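Local coordinates for protein E1 (Kluyveromyces marxianus, PDB 3VX6) that activates the ubiquitin-like proteins Atg12 and Atg8 as the E1-like enzyme of autophagy, handing them on to their conjugation pathways, at residues T46-N51 / N56-S61. Sequence-based numbering, arbitrary orientation.
Sequences TQLDLN and NVLAIS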
ATOM      1  N   THR A  46       6.969   0.525   8.992  1.00 47.22           N
ATOM      2  CA  THR A  46       7.364  -0.851   8.971  1.00 48.25           C
ATOM      3  C   THR A  46       8.391  -0.934   7.879  1.00 48.26           C
ATOM      4  O   THR A  46       8.187  -0.419   6.778  1.00 47.24           O
ATOM      5  CB  THR A  46       6.158  -1.759   8.703  1.00 48.82           C
ATOM      6  OG1 THR A  46       6.559  -3.131   8.809  1.00 51.82           O
ATOM      7  CG2 THR A  46       5.578  -1.484   7.326  1.00 49.78           C
ATOM      8  N   GLN A  47       9.536  -1.512   8.207  1.00 49.83           N
ATOM      9  CA  GLN A  47      10.590  -1.653   7.220  1.00 51.45           C
ATOM     10  C   GLN A  47      10.085  -2.716   6.283  1.00 51.96           C
ATOM     11  O   GLN A  47       9.839  -3.851   6.685  1.00 51.50           O
ATOM     12  CB  GLN A  47      11.889  -2.100   7.868  1.00 52.43           C
ATOM     13  CG  GLN A  47      12.960  -2.461   6.883  1.00 53.01           C
ATOM     14  CD  GLN A  47      14.250  -2.800   7.574  1.00 54.14           C
ATOM     15  OE1 GLN A  47      14.903  -3.783   7.233  1.00 56.50           O
ATOM     16  NE2 GLN A  47      14.632  -1.984   8.552  1.00 54.16           N
ATOM     17  N   LEU A  48       9.900  -2.335   5.032  1.00 53.05           N
ATOM     18  CA  LEU A  48       9.393  -3.266   4.059  1.00 54.57           C
ATOM     19  C   LEU A  48      10.443  -4.305   3.733  1.00 56.14           C
ATOM     20  O   LEU A  48      11.531  -3.990   3.240  1.00 56.44           O
ATOM     21  CB  LEU A  48       8.946  -2.515   2.803  1.00 54.80           C
ATOM     22  CG  LEU A  48       7.444  -2.585   2.483  1.00 56.46           C
ATOM     23  CD1 LEU A  48       6.621  -2.479   3.752  1.00 55.42           C
ATOM     24  CD2 LEU A  48       7.080  -1.472   1.506  1.00 56.15           C
ATOM     25  N   ASP A  49      10.124  -5.549   4.055  1.00 57.03           N
ATOM     26  CA  ASP A  49      11.021  -6.638   3.760  1.00 59.11           C
ATOM     27  C   ASP A  49      10.574  -7.058   2.385  1.00 59.14           C
ATOM     28  O   ASP A  49       9.625  -7.829   2.249  1.00 58.63           O
ATOM     29  CB  ASP A  49      10.829  -7.800   4.736  1.00 60.83           C
ATOM     30  CG  ASP A  49      11.749  -8.965   4.434  1.00 61.37           C
ATOM     31  OD1 ASP A  49      11.626 -10.005   5.115  1.00 63.57           O
ATOM     32  OD2 ASP A  49      12.594  -8.841   3.516  1.00 60.19           O
ATOM     33  N   LEU A  50      11.236  -6.511   1.370  1.00 59.42           N
ATOM     34  CA  LEU A  50      10.903  -6.827  -0.007  1.00 60.52           C
ATOM     35  C   LEU A  50      11.580  -8.120  -0.420  1.00 61.53           C
ATOM     36  O   LEU A  50      11.444  -8.556  -1.561  1.00 62.50           O
ATOM     37  CB  LEU A  50      11.327  -5.684  -0.935  1.00 59.86           C
ATOM     38  CG  LEU A  50      10.557  -4.370  -0.751  1.00 59.56           C
ATOM     39  CD1 LEU A  50      11.042  -3.340  -1.755  1.00 57.00           C
ATOM     40  CD2 LEU A  50       9.062  -4.626  -0.919  1.00 58.31           C
ATOM     41  N   ASN A  51      12.301  -8.730   0.520  1.00 62.47           N
ATOM     42  CA  ASN A  51      13.003  -9.991   0.279  1.00 62.86           C
ATOM     43  C   ASN A  51      12.140 -11.182   0.644  1.00 62.56           C
ATOM     44  O   ASN A  51      11.748 -11.989  -0.206  1.00 63.47           O
ATOM     45  CB  ASN A  51      14.282 -10.061   1.108  1.00 63.85           C
ATOM     46  CG  ASN A  51      15.420  -9.307   0.479  1.00 65.54           C
ATOM     47  OD1 ASN A  51      15.845  -9.619  -0.636  1.00 66.20           O
ATOM     48  ND2 ASN A  51      15.927  -8.305   1.188  1.00 66.90           N
ATOM     49  N   ASN A  56       3.229 -14.815  -0.298  1.00 48.36           N
ATOM     50  CA  ASN A  56       3.376 -14.075  -1.548  1.00 50.54           C
ATOM     51  C   ASN A  56       3.026 -12.599  -1.592  1.00 50.50           C
ATOM     52  O   ASN A  56       3.216 -11.961  -2.625  1.00 51.43           O
ATOM     53  CB  ASN A  56       2.592 -14.785  -2.653  1.00 50.94           C
ATOM     54  CG  ASN A  56       3.102 -16.171  -2.905  1.00 51.45           C
ATOM     55  OD1 ASN A  56       4.278 -16.349  -3.243  1.00 51.77           O
ATOM     56  ND2 ASN A  56       2.235 -17.168  -2.733  1.00 50.92           N
ATOM     57  N   VAL A  57       2.479 -12.052  -0.516  1.00 49.83           N
ATOM     58  CA  VAL A  57       2.167 -10.639  -0.529  1.00 49.70           C
ATOM     59  C   VAL A  57       3.063  -9.958   0.481  1.00 50.48           C
ATOM     60  O   VAL A  57       3.544 -10.588   1.429  1.00 51.01           O
ATOM     61  CB  VAL A  57       0.680 -10.343  -0.192  1.00 49.35           C
ATOM     62  CG1 VAL A  57      -0.208 -10.877  -1.291  1.00 49.52           C
ATOM     63  CG2 VAL A  57       0.304 -10.944   1.148  1.00 49.23           C
ATOM     64  N   LEU A  58       3.311  -8.672   0.259  1.00 50.27           N
ATOM     65  CA  LEU A  58       4.150  -7.916   1.161  1.00 48.88           C
ATOM     66  C   LEU A  58       3.626  -8.206   2.541  1.00 48.78           C
ATOM     67  O   LEU A  58       2.416  -8.318   2.749  1.00 46.87           O
ATOM     68  CB  LEU A  58       4.033  -6.421   0.887  1.00 48.87           C
ATOM     69  CG  LEU A  58       4.740  -5.552   1.924  1.00 48.52           C
ATOM     70  CD1 LEU A  58       6.240  -5.735   1.784  1.00 48.13           C
ATOM     71  CD2 LEU A  58       4.348  -4.102   1.739  1.00 47.17           C
ATOM     72  N   ALA A  59       4.539  -8.352   3.487  1.00 49.43           N
ATOM     73  CA  ALA A  59       4.122  -8.616   4.844  1.00 49.10           C
ATOM     74  C   ALA A  59       4.261  -7.327   5.586  1.00 48.57           C
ATOM     75  O   ALA A  59       5.359  -6.763   5.668  1.00 50.46           O
ATOM     76  CB  ALA A  59       5.000  -9.671   5.487  1.00 50.18           C
ATOM     77  N   ILE A  60       3.137  -6.831   6.081  1.00 47.01           N
ATOM     78  CA  ILE A  60       3.159  -5.626   6.881  1.00 46.77           C
ATOM     79  C   ILE A  60       3.326  -6.222   8.275  1.00 46.34           C
ATOM     80  O   ILE A  60       2.368  -6.732   8.859  1.00 45.04           O
ATOM     81  CB  ILE A  60       1.817  -4.828   6.804  1.00 46.53           C
ATOM     82  CG1 ILE A  60       1.677  -4.150   5.434  1.00 45.06           C
ATOM     83  CG2 ILE A  60       1.744  -3.800   7.936  1.00 45.07           C
ATOM     84  CD1 ILE A  60       2.732  -3.117   5.135  1.00 45.37           C
ATOM     85  N   SER A  61       4.555  -6.219   8.777  1.00 47.11           N
ATOM     86  CA  SER A  61       4.799  -6.751  10.108  1.00 47.40           C
ATOM     87  C   SER A  61       4.846  -5.617  11.115  1.00 46.98           C
ATOM     88  O   SER A  61       5.798  -4.838  11.180  1.00 46.04           O
ATOM     89  CB  SER A  61       6.085  -7.567  10.147  1.00 47.34           C
ATOM     90  OG  SER A  61       5.817  -8.898   9.754  1.00 49.01           O
TER
HETATM   91  O   HOH W   1       7.405  -9.042   3.711  1.00 43.64           O
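Thr46 swings OG1 opposite its backbone N (chi1 -175°), and this carries the hydroxyl to the backbone of Ser61, while Leu58, with CG likewise trans to N (chi1 172°), extends both methyls over Leu48. Thr46 OG1 donates to Ser61 O across 3.0 Å, arriving from above the carbonyl plane, 48° out of it. The threonine's other branch, CG2, meets Ile60 CD1 at 3.9 Å, the two side chains crossing almost at right angles. Leu48 and Leu58 cross just as steeply: CG and CD1 of Leu48 lie against both methyls of Leu58. Leu50 CD2 adds a looser touch on Leu58 CD1. Where the backbones stand apart, a water bridges them, donating to Asp49 O (2.9 Å) and accepting from Ala59 N (3.0 Å). Asp49 OD2 accepts from Asn51 N at 3.0 Å, closing an Asx turn; Gln52 N is a second donor to OD2. Strands 40-47 and 59-62 are not sheet partners; side chains, one hydroxyl-to-carbonyl bond and the water link them within the N-terminal region of Atg7. Strand 40-47 pairs with 78-86, whose Leu79 packs on Thr46 and Ile60 beside Phe123 of strand 123-130; strand 59-62 pairs with 16-19, whose Phe18 touches Ala59 and Ser61.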